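Uncharacterized protein (Ruminococcus gnavus, PDB 4QAN) is of unknown function but has a cystatin-like fold, is a divergent member of the NTF2-like superfamily, and can bind a magnesium ion. Local coordinates at residues Glu28-Ser36 against Lys197-Thr206. Sequence-based numbering, arbitrary orientation.
Sequences EEAVLYMLS and KTYVLPNQLT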
ATOM      1  N   GLU A  28     -24.564  -0.473  -7.829  1.00 62.52           N
ATOM      2  CA  GLU A  28     -24.954   0.936  -7.932  1.00 63.32           C
ATOM      3  C   GLU A  28     -24.762   1.664  -6.594  1.00 60.85           C
ATOM      4  O   GLU A  28     -24.244   2.781  -6.561  1.00 59.94           O
ATOM      5  CB  GLU A  28     -26.404   1.087  -8.432  1.00 67.12           C
ATOM      6  CG  GLU A  28     -26.704   2.483  -8.964  1.00 68.65           C
ATOM      7  CD  GLU A  28     -28.081   2.608  -9.591  1.00 75.21           C
ATOM      8  OE1 GLU A  28     -29.088   2.484  -8.860  1.00 79.25           O
ATOM      9  OE2 GLU A  28     -28.159   2.850 -10.817  1.00 76.26           O
ATOM     10  N   GLU A  29     -25.161   1.013  -5.503  1.00 60.59           N
ATOM     11  CA  GLU A  29     -25.043   1.584  -4.157  1.00 60.33           C
ATOM     12  C   GLU A  29     -23.598   1.907  -3.858  1.00 55.36           C
ATOM     13  O   GLU A  29     -23.286   3.005  -3.413  1.00 55.22           O
ATOM     14  CB  GLU A  29     -25.525   0.601  -3.092  1.00 63.50           C
ATOM     15  CG  GLU A  29     -26.977   0.170  -3.199  1.00 70.20           C
ATOM     16  CD  GLU A  29     -27.274  -1.012  -2.288  1.00 76.62           C
ATOM     17  OE1 GLU A  29     -26.365  -1.396  -1.508  1.00 74.71           O
ATOM     18  OE2 GLU A  29     -28.405  -1.552  -2.350  1.00 73.21           O
ATOM     19  N   ALA A  30     -22.729   0.931  -4.105  1.00 51.85           N
ATOM     20  CA  ALA A  30     -21.285   1.090  -3.910  1.00 48.24           C
ATOM     21  C   ALA A  30     -20.722   2.276  -4.706  1.00 47.11           C
ATOM     22  O   ALA A  30     -19.872   3.020  -4.213  1.00 45.99           O
ATOM     23  CB  ALA A  30     -20.570  -0.193  -4.298  1.00 46.42           C
ATOM     24  N   VAL A  31     -21.215   2.458  -5.930  1.00 48.58           N
ATOM     25  CA  VAL A  31     -20.785   3.563  -6.782  1.00 47.58           C
ATOM     26  C   VAL A  31     -21.213   4.899  -6.185  1.00 49.16           C
ATOM     27  O   VAL A  31     -20.408   5.836  -6.118  1.00 47.81           O
ATOM     28  CB  VAL A  31     -21.366   3.443  -8.202  1.00 49.89           C
ATOM     29  CG1 VAL A  31     -21.103   4.712  -9.014  1.00 50.00           C
ATOM     30  CG2 VAL A  31     -20.794   2.223  -8.907  1.00 50.06           C
ATOM     31  N   LEU A  32     -22.475   4.974  -5.760  1.00 50.33           N
ATOM     32  CA  LEU A  32     -23.027   6.197  -5.194  1.00 53.11           C
ATOM     33  C   LEU A  32     -22.336   6.546  -3.888  1.00 51.31           C
ATOM     34  O   LEU A  32     -21.927   7.690  -3.689  1.00 52.21           O
ATOM     35  CB  LEU A  32     -24.534   6.063  -4.958  1.00 55.86           C
ATOM     36  CG  LEU A  32     -25.417   6.006  -6.207  1.00 59.31           C
ATOM     37  CD1 LEU A  32     -26.876   5.749  -5.832  1.00 60.28           C
ATOM     38  CD2 LEU A  32     -25.282   7.292  -7.015  1.00 60.60           C
ATOM     39  N   TYR A  33     -22.209   5.556  -3.006  1.00 50.38           N
ATOM     40  CA  TYR A  33     -21.469   5.713  -1.760  1.00 47.10           C
ATOM     41  C   TYR A  33     -20.143   6.390  -2.065  1.00 46.80           C
ATOM     42  O   TYR A  33     -19.767   7.353  -1.403  1.00 50.74           O
ATOM     43  CB  TYR A  33     -21.240   4.346  -1.098  1.00 46.36           C
ATOM     44  CG  TYR A  33     -20.372   4.379   0.155  1.00 45.16           C
ATOM     45  CD1 TYR A  33     -19.005   4.128   0.092  1.00 40.86           C
ATOM     46  CD2 TYR A  33     -20.924   4.653   1.411  1.00 46.38           C
ATOM     47  CE1 TYR A  33     -18.222   4.150   1.240  1.00 39.66           C
ATOM     48  CE2 TYR A  33     -20.134   4.683   2.563  1.00 42.78           C
ATOM     49  CZ  TYR A  33     -18.788   4.432   2.472  1.00 40.85           C
ATOM     50  OH  TYR A  33     -18.008   4.472   3.620  1.00 39.40           O
HETATM   51  N   MSE A  34     -19.447   5.906  -3.084  1.00 44.36           N
HETATM   52  CA  MSE A  34     -18.140   6.476  -3.427  1.00 44.31           C
HETATM   53  C   MSE A  34     -18.316   7.870  -3.960  1.00 44.88           C
HETATM   54  O   MSE A  34     -17.527   8.754  -3.646  1.00 46.01           O
HETATM   55  CB  MSE A  34     -17.410   5.557  -4.395  1.00 42.79           C
HETATM   56  CG  MSE A  34     -16.006   6.026  -4.745  1.00 41.26           C
HETATM   57 SE   MSE A  34     -14.872   5.996  -3.149  0.75 37.60          SE
HETATM   58  CE  MSE A  34     -14.732   4.053  -2.886  1.00 41.10           C
ATOM     59  N   LEU A  35     -19.349   8.087  -4.762  1.00 47.01           N
ATOM     60  CA  LEU A  35     -19.624   9.416  -5.293  1.00 49.64           C
ATOM     61  C   LEU A  35     -19.944  10.425  -4.183  1.00 52.37           C
ATOM     62  O   LEU A  35     -19.456  11.561  -4.205  1.00 52.59           O
ATOM     63  CB  LEU A  35     -20.763   9.358  -6.299  1.00 52.95           C
ATOM     64  CG  LEU A  35     -20.431   8.639  -7.606  1.00 52.78           C
ATOM     65  CD1 LEU A  35     -21.706   8.381  -8.393  1.00 52.96           C
ATOM     66  CD2 LEU A  35     -19.452   9.446  -8.438  1.00 52.13           C
ATOM     67  N   SER A  36     -20.764  10.015  -3.219  1.00 53.59           N
ATOM     68  CA  SER A  36     -21.034  10.841  -2.037  1.00 52.23           C
ATOM     69  C   SER A  36     -19.755  11.202  -1.277  1.00 48.66           C
ATOM     70  O   SER A  36     -19.555  12.354  -0.886  1.00 45.82           O
ATOM     71  CB  SER A  36     -21.964  10.117  -1.075  1.00 53.98           C
ATOM     72  OG  SER A  36     -22.023  10.831   0.139  1.00 55.08           O
ATOM     73  N   LYS A 197     -32.584   8.951 -12.850  1.00105.03           N
ATOM     74  CA  LYS A 197     -33.321   8.670 -11.614  1.00103.46           C
ATOM     75  C   LYS A 197     -33.115   9.770 -10.573  1.00101.07           C
ATOM     76  O   LYS A 197     -32.420  10.761 -10.819  1.00 96.92           O
ATOM     77  CB  LYS A 197     -32.827   7.363 -10.989  1.00103.88           C
ATOM     78  CG  LYS A 197     -32.956   6.122 -11.852  1.00106.15           C
ATOM     79  CD  LYS A 197     -32.056   5.005 -11.336  1.00102.56           C
ATOM     80  CE  LYS A 197     -32.409   4.570  -9.921  1.00101.59           C
ATOM     81  NZ  LYS A 197     -31.332   3.730  -9.338  1.00100.65           N
ATOM     82  N   THR A 198     -33.744   9.577  -9.415  1.00100.56           N
ATOM     83  CA  THR A 198     -33.367  10.262  -8.183  1.00 95.64           C
ATOM     84  C   THR A 198     -32.287   9.406  -7.537  1.00 89.52           C
ATOM     85  O   THR A 198     -32.593   8.434  -6.851  1.00 96.35           O
ATOM     86  CB  THR A 198     -34.560  10.384  -7.197  1.00 97.80           C
ATOM     87  OG1 THR A 198     -35.614  11.154  -7.790  1.00 98.87           O
ATOM     88  CG2 THR A 198     -34.124  11.042  -5.882  1.00 94.36           C
ATOM     89  N   TYR A 199     -31.025   9.735  -7.776  1.00 81.04           N
ATOM     90  CA  TYR A 199     -29.945   8.977  -7.152  1.00 77.57           C
ATOM     91  C   TYR A 199     -29.774   9.449  -5.701  1.00 77.52           C
ATOM     92  O   TYR A 199     -29.638  10.649  -5.433  1.00 77.28           O
ATOM     93  CB  TYR A 199     -28.636   9.096  -7.952  1.00 72.01           C
ATOM     94  CG  TYR A 199     -28.648   8.335  -9.276  1.00 71.36           C
ATOM     95  CD1 TYR A 199     -28.429   6.959  -9.317  1.00 69.44           C
ATOM     96  CD2 TYR A 199     -28.878   8.995 -10.486  1.00 72.33           C
ATOM     97  CE1 TYR A 199     -28.445   6.264 -10.519  1.00 69.34           C
ATOM     98  CE2 TYR A 199     -28.892   8.307 -11.695  1.00 71.49           C
ATOM     99  CZ  TYR A 199     -28.676   6.941 -11.707  1.00 70.48           C
ATOM    100  OH  TYR A 199     -28.695   6.251 -12.904  1.00 69.80           O
ATOM    101  N   VAL A 200     -29.811   8.496  -4.774  1.00 76.28           N
ATOM    102  CA  VAL A 200     -29.656   8.775  -3.345  1.00 73.20           C
ATOM    103  C   VAL A 200     -28.190   8.640  -2.942  1.00 69.00           C
ATOM    104  O   VAL A 200     -27.669   7.530  -2.836  1.00 71.15           O
ATOM    105  CB  VAL A 200     -30.522   7.817  -2.493  1.00 72.89           C
ATOM    106  CG1 VAL A 200     -30.131   7.864  -1.016  1.00 69.45           C
ATOM    107  CG2 VAL A 200     -32.004   8.146  -2.682  1.00 75.42           C
ATOM    108  N   LEU A 201     -27.538   9.779  -2.726  1.00 67.25           N
ATOM    109  CA  LEU A 201     -26.171   9.816  -2.204  1.00 62.72           C
ATOM    110  C   LEU A 201     -26.190   9.576  -0.690  1.00 62.46           C
ATOM    111  O   LEU A 201     -26.598  10.459   0.061  1.00 64.20           O
ATOM    112  CB  LEU A 201     -25.544  11.178  -2.490  1.00 62.50           C
ATOM    113  CG  LEU A 201     -25.207  11.470  -3.951  1.00 64.67           C
ATOM    114  CD1 LEU A 201     -24.989  12.961  -4.148  1.00 65.33           C
ATOM    115  CD2 LEU A 201     -23.977  10.686  -4.392  1.00 62.33           C
ATOM    116  N   PRO A 202     -25.733   8.395  -0.228  1.00 59.98           N
ATOM    117  CA  PRO A 202     -25.840   8.123   1.206  1.00 60.31           C
ATOM    118  C   PRO A 202     -24.891   8.956   2.064  1.00 60.69           C
ATOM    119  O   PRO A 202     -23.968   9.608   1.547  1.00 55.15           O
ATOM    120  CB  PRO A 202     -25.435   6.647   1.308  1.00 58.20           C
ATOM    121  CG  PRO A 202     -24.475   6.449   0.188  1.00 55.73           C
ATOM    122  CD  PRO A 202     -24.913   7.378  -0.918  1.00 57.55           C
ATOM    123  N   ASN A 203     -25.140   8.941   3.370  1.00 64.65           N
ATOM    124  CA  ASN A 203     -24.115   9.319   4.338  1.00 66.11           C
ATOM    125  C   ASN A 203     -24.261   8.594   5.658  1.00 66.15           C
ATOM    126  O   ASN A 203     -24.521   9.195   6.698  1.00 64.68           O
ATOM    127  CB  ASN A 203     -24.042  10.822   4.540  1.00 68.81           C
ATOM    128  CG  ASN A 203     -25.391  11.449   4.708  1.00 69.85           C
ATOM    129  OD1 ASN A 203     -26.363  10.787   5.074  1.00 78.25           O
ATOM    130  ND2 ASN A 203     -25.467  12.736   4.421  1.00 71.42           N
ATOM    131  N   GLN A 204     -24.128   7.278   5.573  1.00 66.38           N
ATOM    132  CA  GLN A 204     -23.592   6.481   6.658  1.00 63.67           C
ATOM    133  C   GLN A 204     -22.199   6.117   6.162  1.00 57.73           C
ATOM    134  O   GLN A 204     -21.857   6.396   5.015  1.00 56.21           O
ATOM    135  CB  GLN A 204     -24.378   5.188   6.881  1.00 68.28           C
ATOM    136  CG  GLN A 204     -25.885   5.243   6.623  1.00 73.03           C
ATOM    137  CD  GLN A 204     -26.631   6.009   7.690  1.00 74.52           C
ATOM    138  OE1 GLN A 204     -26.249   7.125   8.045  1.00 70.45           O
ATOM    139  NE2 GLN A 204     -27.711   5.414   8.212  1.00 77.43           N
ATOM    140  N   LEU A 205     -21.416   5.484   7.023  1.00 52.36           N
ATOM    141  CA  LEU A 205     -20.195   4.808   6.616  1.00 49.00           C
ATOM    142  C   LEU A 205     -20.452   3.310   6.611  1.00 48.01           C
ATOM    143  O   LEU A 205     -21.395   2.822   7.233  1.00 51.40           O
ATOM    144  CB  LEU A 205     -19.050   5.113   7.583  1.00 45.69           C
ATOM    145  CG  LEU A 205     -18.984   6.532   8.130  1.00 45.99           C
ATOM    146  CD1 LEU A 205     -17.788   6.652   9.060  1.00 46.69           C
ATOM    147  CD2 LEU A 205     -18.918   7.540   6.996  1.00 46.79           C
ATOM    148  N   THR A 206     -19.619   2.592   5.878  1.00 44.65           N
ATOM    149  CA  THR A 206     -19.562   1.151   5.938  1.00 45.21           C
ATOM    150  C   THR A 206     -18.255   0.808   6.677  1.00 46.15           C
ATOM    151  O   THR A 206     -17.583   1.694   7.206  1.00 48.83           O
ATOM    152  CB  THR A 206     -19.634   0.530   4.524  1.00 44.86           C
ATOM    153  OG1 THR A 206     -20.050  -0.842   4.606  1.00 43.43           O
ATOM    154  CG2 THR A 206     -18.260   0.636   3.786  1.00 40.67           C
TER
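The irregular, extended segment 197-206 runs across one side of segment 28-36 of helix 27-39, and the CA atoms come within 5.2 Å at L201 and S36 and 5.8 Å at P202 and Y33. P202 suits this crossing because its compact ring, with no backbone N-H to satisfy, lies against the helix backbone, CG standing 3.7 Å from CA of Y33. With CG anti to the carbonyl carbon (chi1 -70°), L32 turns both methyls to the loop: CD2 packs 3.9 Å from CD1 of Y199, while CD1 rests near the V200 carbonyl. L201 reaches the next turn, its CD2 lying among the L32 carbonyl, the L35 CB and S36. S36, small enough to let the loop approach, donates a hydrogen bond from OG to O of P202 over 2.7 Å, nearly in line with the C=O bond (173°); K40 also bonds to both oxygens. At one end, the extended E28 forms a salt bridge from OE1 to NZ of the poorly ordered K197 (2.6 Å), and the E28 carboxylate meets the edge of the Y199 ring, the two planes 82° apart. At the other end, Y33 brings its OH to T206 N, a weak bond of 3.4 Å; its stronger partner is the M45 carbonyl. Were Y33 replaced by an alanine, that carbonyl and T206 N would probably lose their hydroxyl partner and a gap open between the helix and Q204-T206. The helix lies between this loop and the antiparallel sheet, consistent with the cystatin-like fold, with V31 and L35 packed on strand 153-164, Y199 and L32 touching strand 116-122, and Y33 and L205 reaching helix 43-48.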